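PDB 6EUG: beta-glucanase from Bacteroides thetaiotaomicron, which probably hydrolyses beta-1,3-galactosidic bonds of arabinogalactan through its family 43 glycoside hydrolase domain, the part of the longer protein described here. Local coordinates for residues A[32-46]-A[338-352]. Sequence-based numbering, arbitrary orientation.
Sequences GKVWRDTDGNVINAH and DMWRPKSLADSRYIW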
loop_
_atom_site.group_PDB
_atom_site.type_symbol
_atom_site.label_atom_id
_atom_site.label_comp_id
_atom_site.label_asym_id
_atom_site.label_seq_id
_atom_site.Cartn_x
_atom_site.Cartn_y
_atom_site.Cartn_z
ATOM N N GLY A 32 -13.508 -13.115 6.877
ATOM C CA GLY A 32 -14.267 -13.593 5.713
ATOM C C GLY A 32 -15.776 -13.469 5.760
ATOM O O GLY A 32 -16.438 -13.708 4.738
ATOM N N LYS A 33 -16.329 -13.101 6.918
ATOM C CA LYS A 33 -17.777 -12.899 7.058
ATOM C C LYS A 33 -18.165 -11.479 6.655
ATOM O O LYS A 33 -17.316 -10.617 6.491
ATOM C CB LYS A 33 -18.245 -13.164 8.482
ATOM C CG LYS A 33 -17.845 -14.507 9.059
ATOM C CD LYS A 33 -18.515 -15.631 8.326
ATOM C CE LYS A 33 -18.254 -16.950 9.030
ATOM N NZ LYS A 33 -18.657 -18.065 8.139
ATOM N N VAL A 34 -19.468 -11.253 6.481
ATOM C CA VAL A 34 -19.984 -9.897 6.211
ATOM C C VAL A 34 -19.910 -9.045 7.472
ATOM O O VAL A 34 -20.531 -9.399 8.488
ATOM C CB VAL A 34 -21.434 -9.965 5.695
ATOM C CG1 VAL A 34 -21.998 -8.566 5.471
ATOM C CG2 VAL A 34 -21.536 -10.792 4.419
ATOM N N TRP A 35 -19.176 -7.921 7.434
ATOM C CA TRP A 35 -19.114 -7.005 8.576
ATOM C C TRP A 35 -19.962 -5.770 8.290
ATOM O O TRP A 35 -19.906 -5.232 7.175
ATOM C CB TRP A 35 -17.679 -6.549 8.885
ATOM C CG TRP A 35 -16.688 -7.653 9.230
ATOM C CD1 TRP A 35 -16.952 -8.989 9.369
ATOM C CD2 TRP A 35 -15.294 -7.489 9.511
ATOM N NE1 TRP A 35 -15.803 -9.668 9.671
ATOM C CE2 TRP A 35 -14.770 -8.773 9.783
ATOM C CE3 TRP A 35 -14.425 -6.381 9.540
ATOM C CZ2 TRP A 35 -13.406 -8.986 10.074
ATOM C CZ3 TRP A 35 -13.062 -6.594 9.831
ATOM C CH2 TRP A 35 -12.580 -7.887 10.105
ATOM N N ARG A 36 -20.713 -5.321 9.301
ATOM C CA ARG A 36 -21.608 -4.178 9.193
ATOM C C ARG A 36 -21.285 -3.096 10.200
ATOM O O ARG A 36 -20.779 -3.380 11.301
ATOM C CB ARG A 36 -23.045 -4.660 9.415
ATOM C CG ARG A 36 -23.593 -5.393 8.190
ATOM C CD ARG A 36 -24.830 -6.191 8.544
ATOM N NE ARG A 36 -25.195 -7.083 7.466
ATOM C CZ ARG A 36 -25.809 -6.725 6.345
ATOM N NH1 ARG A 36 -26.175 -5.459 6.117
ATOM N NH2 ARG A 36 -26.071 -7.650 5.431
ATOM N N ASP A 37 -21.635 -1.856 9.835
ATOM C CA ASP A 37 -21.390 -0.724 10.685
ATOM C C ASP A 37 -22.511 -0.587 11.743
ATOM O O ASP A 37 -23.411 -1.418 11.832
ATOM C CB ASP A 37 -21.129 0.566 9.847
ATOM C CG ASP A 37 -22.357 1.050 9.054
ATOM O OD1 ASP A 37 -23.478 0.702 9.434
ATOM O OD2 ASP A 37 -22.191 1.796 8.043
ATOM N N THR A 38 -22.429 0.451 12.558
ATOM C CA THR A 38 -23.426 0.711 13.607
ATOM C C THR A 38 -24.832 1.017 13.108
ATOM O O THR A 38 -25.787 0.875 13.866
ATOM C CB THR A 38 -22.964 1.838 14.552
ATOM O OG1 THR A 38 -22.667 3.034 13.803
ATOM C CG2 THR A 38 -21.730 1.385 15.346
ATOM N N ASP A 39 -24.971 1.443 11.863
ATOM C CA ASP A 39 -26.292 1.596 11.225
ATOM C C ASP A 39 -26.802 0.313 10.588
ATOM O O ASP A 39 -27.923 0.288 10.089
ATOM C CB ASP A 39 -26.238 2.674 10.133
ATOM C CG ASP A 39 -25.889 4.045 10.668
ATOM O OD1 ASP A 39 -26.516 4.473 11.655
ATOM O OD2 ASP A 39 -25.012 4.716 10.073
ATOM N N GLY A 40 -25.992 -0.745 10.547
ATOM C CA GLY A 40 -26.389 -1.992 9.901
ATOM C C GLY A 40 -26.018 -2.122 8.437
ATOM O O GLY A 40 -26.468 -3.059 7.778
ATOM N N ASN A 41 -25.186 -1.216 7.921
ATOM C CA ASN A 41 -24.782 -1.221 6.499
ATOM C C ASN A 41 -23.428 -1.914 6.331
ATOM O O ASN A 41 -22.546 -1.786 7.180
ATOM C CB ASN A 41 -24.708 0.213 5.951
ATOM C CG ASN A 41 -26.074 0.903 5.941
ATOM O OD1 ASN A 41 -26.208 2.081 6.327
ATOM N ND2 ASN A 41 -27.094 0.165 5.534
ATOM N N VAL A 42 -23.268 -2.662 5.243
ATOM C CA VAL A 42 -21.996 -3.367 4.982
ATOM C C VAL A 42 -20.811 -2.367 4.969
ATOM O O VAL A 42 -20.912 -1.284 4.374
ATOM C CB VAL A 42 -22.086 -4.201 3.670
ATOM C CG1 VAL A 42 -20.723 -4.777 3.280
ATOM C CG2 VAL A 42 -23.085 -5.350 3.854
ATOM N N ILE A 43 -19.710 -2.707 5.657
ATOM C CA ILE A 43 -18.521 -1.846 5.690
ATOM C C ILE A 43 -17.853 -1.891 4.320
ATOM O O ILE A 43 -17.567 -2.979 3.809
ATOM C CB ILE A 43 -17.514 -2.256 6.813
ATOM C CG1 ILE A 43 -18.193 -2.074 8.200
ATOM C CG2 ILE A 43 -16.214 -1.454 6.696
ATOM C CD1 ILE A 43 -17.373 -2.533 9.404
ATOM N N ASN A 44 -17.578 -0.712 3.762
ATOM C CA ASN A 44 -17.020 -0.537 2.417
ATOM C C ASN A 44 -15.728 0.287 2.517
ATOM O O ASN A 44 -15.753 1.501 2.388
ATOM C CB ASN A 44 -18.102 0.133 1.527
ATOM C CG ASN A 44 -17.783 0.090 0.030
ATOM O OD1 ASN A 44 -16.725 -0.390 -0.397
ATOM N ND2 ASN A 44 -18.751 0.540 -0.783
ATOM N N ALA A 45 -14.596 -0.408 2.767
ATOM C CA ALA A 45 -13.292 0.202 3.019
ATOM C C ALA A 45 -12.190 -0.789 2.634
ATOM O O ALA A 45 -11.447 -1.308 3.485
ATOM C CB ALA A 45 -13.134 0.614 4.468
ATOM N N HIS A 46 -12.058 -0.980 1.325
ATOM C CA HIS A 46 -11.149 -2.022 0.763
ATOM C C HIS A 46 -9.725 -1.444 0.496
ATOM O O HIS A 46 -9.551 -0.236 0.314
ATOM C CB HIS A 46 -11.809 -2.634 -0.511
ATOM C CG HIS A 46 -13.248 -3.017 -0.324
ATOM N ND1 HIS A 46 -13.659 -4.256 0.156
ATOM C CD2 HIS A 46 -14.377 -2.271 -0.438
ATOM C CE1 HIS A 46 -14.975 -4.258 0.285
ATOM N NE2 HIS A 46 -15.432 -3.058 -0.032
ATOM N N ASP A 338 -7.403 -8.058 2.271
ATOM C CA ASP A 338 -8.674 -8.086 1.506
ATOM C C ASP A 338 -8.927 -9.484 0.946
ATOM O O ASP A 338 -7.957 -10.173 0.549
ATOM C CB ASP A 338 -8.616 -7.078 0.362
ATOM C CG ASP A 338 -8.519 -5.666 0.869
ATOM O OD1 ASP A 338 -9.525 -5.162 1.472
ATOM O OD2 ASP A 338 -7.446 -5.063 0.670
ATOM N N MET A 339 -10.192 -9.930 0.937
ATOM C CA MET A 339 -10.590 -11.154 0.227
ATOM C C MET A 339 -11.448 -10.733 -0.986
ATOM O O MET A 339 -12.654 -10.493 -0.844
ATOM C CB MET A 339 -11.350 -12.060 1.206
ATOM C CG MET A 339 -11.584 -13.491 0.775
ATOM S SD MET A 339 -12.523 -14.442 2.005
ATOM C CE MET A 339 -11.660 -13.989 3.413
ATOM N N TRP A 340 -10.817 -10.575 -2.152
ATOM C CA TRP A 340 -11.445 -9.879 -3.271
ATOM C C TRP A 340 -12.489 -10.765 -3.969
ATOM O O TRP A 340 -12.230 -11.959 -4.206
ATOM C CB TRP A 340 -10.414 -9.437 -4.318
ATOM C CG TRP A 340 -9.400 -8.429 -3.839
ATOM C CD1 TRP A 340 -8.086 -8.653 -3.660
ATOM C CD2 TRP A 340 -9.627 -7.053 -3.527
ATOM N NE1 TRP A 340 -7.467 -7.511 -3.250
ATOM C CE2 TRP A 340 -8.401 -6.522 -3.108
ATOM C CE3 TRP A 340 -10.777 -6.245 -3.477
ATOM C CZ2 TRP A 340 -8.249 -5.202 -2.753
ATOM C CZ3 TRP A 340 -10.643 -4.923 -3.137
ATOM C CH2 TRP A 340 -9.387 -4.408 -2.728
ATOM N N ARG A 341 -13.637 -10.158 -4.301
ATOM C CA ARG A 341 -14.692 -10.788 -5.137
ATOM C C ARG A 341 -14.850 -9.953 -6.404
ATOM O O ARG A 341 -15.645 -9.007 -6.447
ATOM C CB ARG A 341 -16.014 -10.864 -4.384
ATOM C CG ARG A 341 -15.934 -11.823 -3.226
ATOM C CD ARG A 341 -17.278 -12.068 -2.597
ATOM N NE ARG A 341 -17.166 -13.107 -1.572
ATOM C CZ ARG A 341 -18.144 -13.923 -1.193
ATOM N NH1 ARG A 341 -19.364 -13.866 -1.748
ATOM N NH2 ARG A 341 -17.890 -14.818 -0.251
ATOM N N PRO A 342 -14.059 -10.249 -7.431
ATOM C CA PRO A 342 -14.023 -9.341 -8.617
ATOM C C PRO A 342 -15.369 -9.177 -9.366
ATOM O O PRO A 342 -15.598 -8.144 -9.986
ATOM C CB PRO A 342 -12.960 -9.975 -9.521
ATOM C CG PRO A 342 -12.785 -11.366 -9.024
ATOM C CD PRO A 342 -13.145 -11.387 -7.569
ATOM N N LYS A 343 -16.237 -10.184 -9.274
ATOM C CA LYS A 343 -17.570 -10.133 -9.881
ATOM C C LYS A 343 -18.565 -9.207 -9.099
ATOM O O LYS A 343 -19.592 -8.816 -9.649
ATOM C CB LYS A 343 -18.124 -11.560 -10.034
ATOM N N SER A 344 -18.348 -8.992 -7.793
ATOM C CA SER A 344 -19.033 -7.901 -7.029
ATOM C C SER A 344 -18.076 -7.358 -5.996
ATOM O O SER A 344 -18.021 -7.834 -4.864
ATOM C CB SER A 344 -20.339 -8.325 -6.308
ATOM O OG SER A 344 -21.028 -7.174 -5.760
ATOM N N LEU A 345 -17.323 -6.341 -6.380
ATOM C CA LEU A 345 -16.252 -5.849 -5.486
ATOM C C LEU A 345 -16.709 -5.341 -4.123
ATOM O O LEU A 345 -15.976 -5.529 -3.155
ATOM C CB LEU A 345 -15.363 -4.827 -6.185
ATOM C CG LEU A 345 -14.348 -5.501 -7.121
ATOM C CD1 LEU A 345 -13.725 -4.449 -7.993
ATOM C CD2 LEU A 345 -13.250 -6.266 -6.417
ATOM N N ALA A 346 -17.896 -4.738 -4.011
ATOM C CA ALA A 346 -18.439 -4.324 -2.706
ATOM C C ALA A 346 -18.695 -5.504 -1.743
ATOM O O ALA A 346 -18.748 -5.300 -0.522
ATOM C CB ALA A 346 -19.727 -3.505 -2.889
ATOM N N ASP A 347 -18.876 -6.713 -2.284
ATOM C CA ASP A 347 -19.037 -7.933 -1.469
ATOM C C ASP A 347 -17.670 -8.516 -1.012
ATOM O O ASP A 347 -17.622 -9.489 -0.263
ATOM C CB ASP A 347 -19.811 -8.986 -2.285
ATOM C CG ASP A 347 -20.342 -10.150 -1.435
ATOM O OD1 ASP A 347 -20.704 -9.943 -0.263
ATOM O OD2 ASP A 347 -20.425 -11.287 -1.958
ATOM N N SER A 348 -16.559 -7.935 -1.467
ATOM C CA SER A 348 -15.213 -8.348 -0.974
ATOM C C SER A 348 -15.146 -8.239 0.579
ATOM O O SER A 348 -15.726 -7.327 1.195
ATOM C CB SER A 348 -14.079 -7.545 -1.627
ATOM O OG SER A 348 -14.150 -7.509 -3.038
ATOM N N ARG A 349 -14.472 -9.209 1.188
ATOM C CA ARG A 349 -14.440 -9.409 2.656
ATOM C C ARG A 349 -13.089 -8.986 3.235
ATOM O O ARG A 349 -12.170 -8.568 2.500
ATOM C CB ARG A 349 -14.773 -10.878 3.009
ATOM C CG ARG A 349 -15.976 -11.431 2.243
ATOM C CD ARG A 349 -17.245 -10.719 2.666
ATOM N NE ARG A 349 -18.430 -11.143 1.895
ATOM C CZ ARG A 349 -19.176 -12.222 2.153
ATOM N NH1 ARG A 349 -18.884 -13.047 3.160
ATOM N NH2 ARG A 349 -20.239 -12.479 1.392
ATOM N N TYR A 350 -12.969 -9.071 4.549
ATOM C CA TYR A 350 -11.758 -8.638 5.269
ATOM C C TYR A 350 -11.179 -9.807 6.069
ATOM O O TYR A 350 -11.939 -10.562 6.720
ATOM C CB TYR A 350 -12.106 -7.425 6.158
ATOM C CG TYR A 350 -12.834 -6.330 5.405
ATOM C CD1 TYR A 350 -12.187 -5.562 4.439
ATOM C CD2 TYR A 350 -14.172 -6.042 5.672
ATOM C CE1 TYR A 350 -12.858 -4.567 3.739
ATOM C CE2 TYR A 350 -14.851 -5.078 4.969
ATOM C CZ TYR A 350 -14.194 -4.320 4.035
ATOM O OH TYR A 350 -14.879 -3.386 3.357
ATOM N N ILE A 351 -9.844 -9.981 6.019
ATOM C CA ILE A 351 -9.137 -10.961 6.862
ATOM C C ILE A 351 -8.232 -10.200 7.827
ATOM O O ILE A 351 -7.328 -9.499 7.384
ATOM C CB ILE A 351 -8.272 -11.949 6.051
ATOM C CG1 ILE A 351 -9.146 -12.805 5.136
ATOM C CG2 ILE A 351 -7.366 -12.794 6.952
ATOM C CD1 ILE A 351 -8.380 -13.387 3.966
ATOM N N TRP A 352 -8.517 -10.311 9.131
ATOM C CA TRP A 352 -7.705 -9.703 10.176
ATOM C C TRP A 352 -7.257 -10.822 11.125
ATOM O O TRP A 352 -8.110 -11.579 11.647
ATOM C CB TRP A 352 -8.474 -8.622 10.950
ATOM C CG TRP A 352 -8.812 -7.337 10.250
ATOM C CD1 TRP A 352 -8.778 -7.058 8.901
ATOM C CD2 TRP A 352 -9.397 -6.184 10.866
ATOM N NE1 TRP A 352 -9.229 -5.776 8.669
ATOM C CE2 TRP A 352 -9.610 -5.218 9.848
ATOM C CE3 TRP A 352 -9.712 -5.850 12.182
ATOM C CZ2 TRP A 352 -10.157 -3.947 10.106
ATOM C CZ3 TRP A 352 -10.250 -4.565 12.440
ATOM C CH2 TRP A 352 -10.469 -3.643 11.402
HETATM O O HOH W 1 -14.902 -9.777 6.448
HETATM O O HOH W 2 -18.276 -3.144 0.755
HETATM O O HOH W 3 -9.275 -3.339 3.647
HETATM O O HOH W 4 -11.932 -6.295 0.845
#
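Gly-32 at the start of the irregular 32-46 loop lies beside strand 349-352, its N donating to Tyr-350 O (3.0 Å, 165°), and a water between Lys-33 O and Tyr-350 N continues the join. Tyr-350 reaches from this strand into the loop, and its hydroxyl works both ways: it donates to Ile-43 O (2.8 Å), standing well above that carbonyl's plane, and accepts a nearly straight bond from Ala-45 N. The same oxygen sits over one face of the His-46 imidazole, while Leu-345 O covers the opposite face. The His-46 and Tyr-350 rings are slid apart and barely overlap. Two waters in the imidazole plane link His-46 to the other segment, one beside ND1 and donating to Arg-349 O and to Asp-338 OD1, which accepts from Gly-47 N as well, the other beside NE2 and donating to Ala-346 O. Lower on Tyr-350, CB lies over the six-membered ring of Trp-35 in a CH-pi contact, 4.1 Å from the ring centroid. Trp-35 turns its CZ3-CH2 edge into the face of Trp-352, a T-shaped pair with planes at 90°; its NE1 is held by Ala-30 O. Arg-349, bent at chi2 (-67°), folds back so that NH1 bonds Gly-32 O (3.0 Å) and Val-34 CG2 lies over the centre of one guanidinium face; NE bonds Asp-347 O while NH2 forms a salt bridge with OD1. Trp-340, against His-46 CB, comes within about 5 Å of the bound glucoimidazole, its NE1 bonded to the pocket residue Gln-320. In this family 43 five-bladed beta-propeller the contact joins the lead-in to the first blade to the last, consistent with helping to close the ring. Its hydroxyl bonded to two backbone groups, Tyr-350 is probably held against rotation, tying loop to final blade.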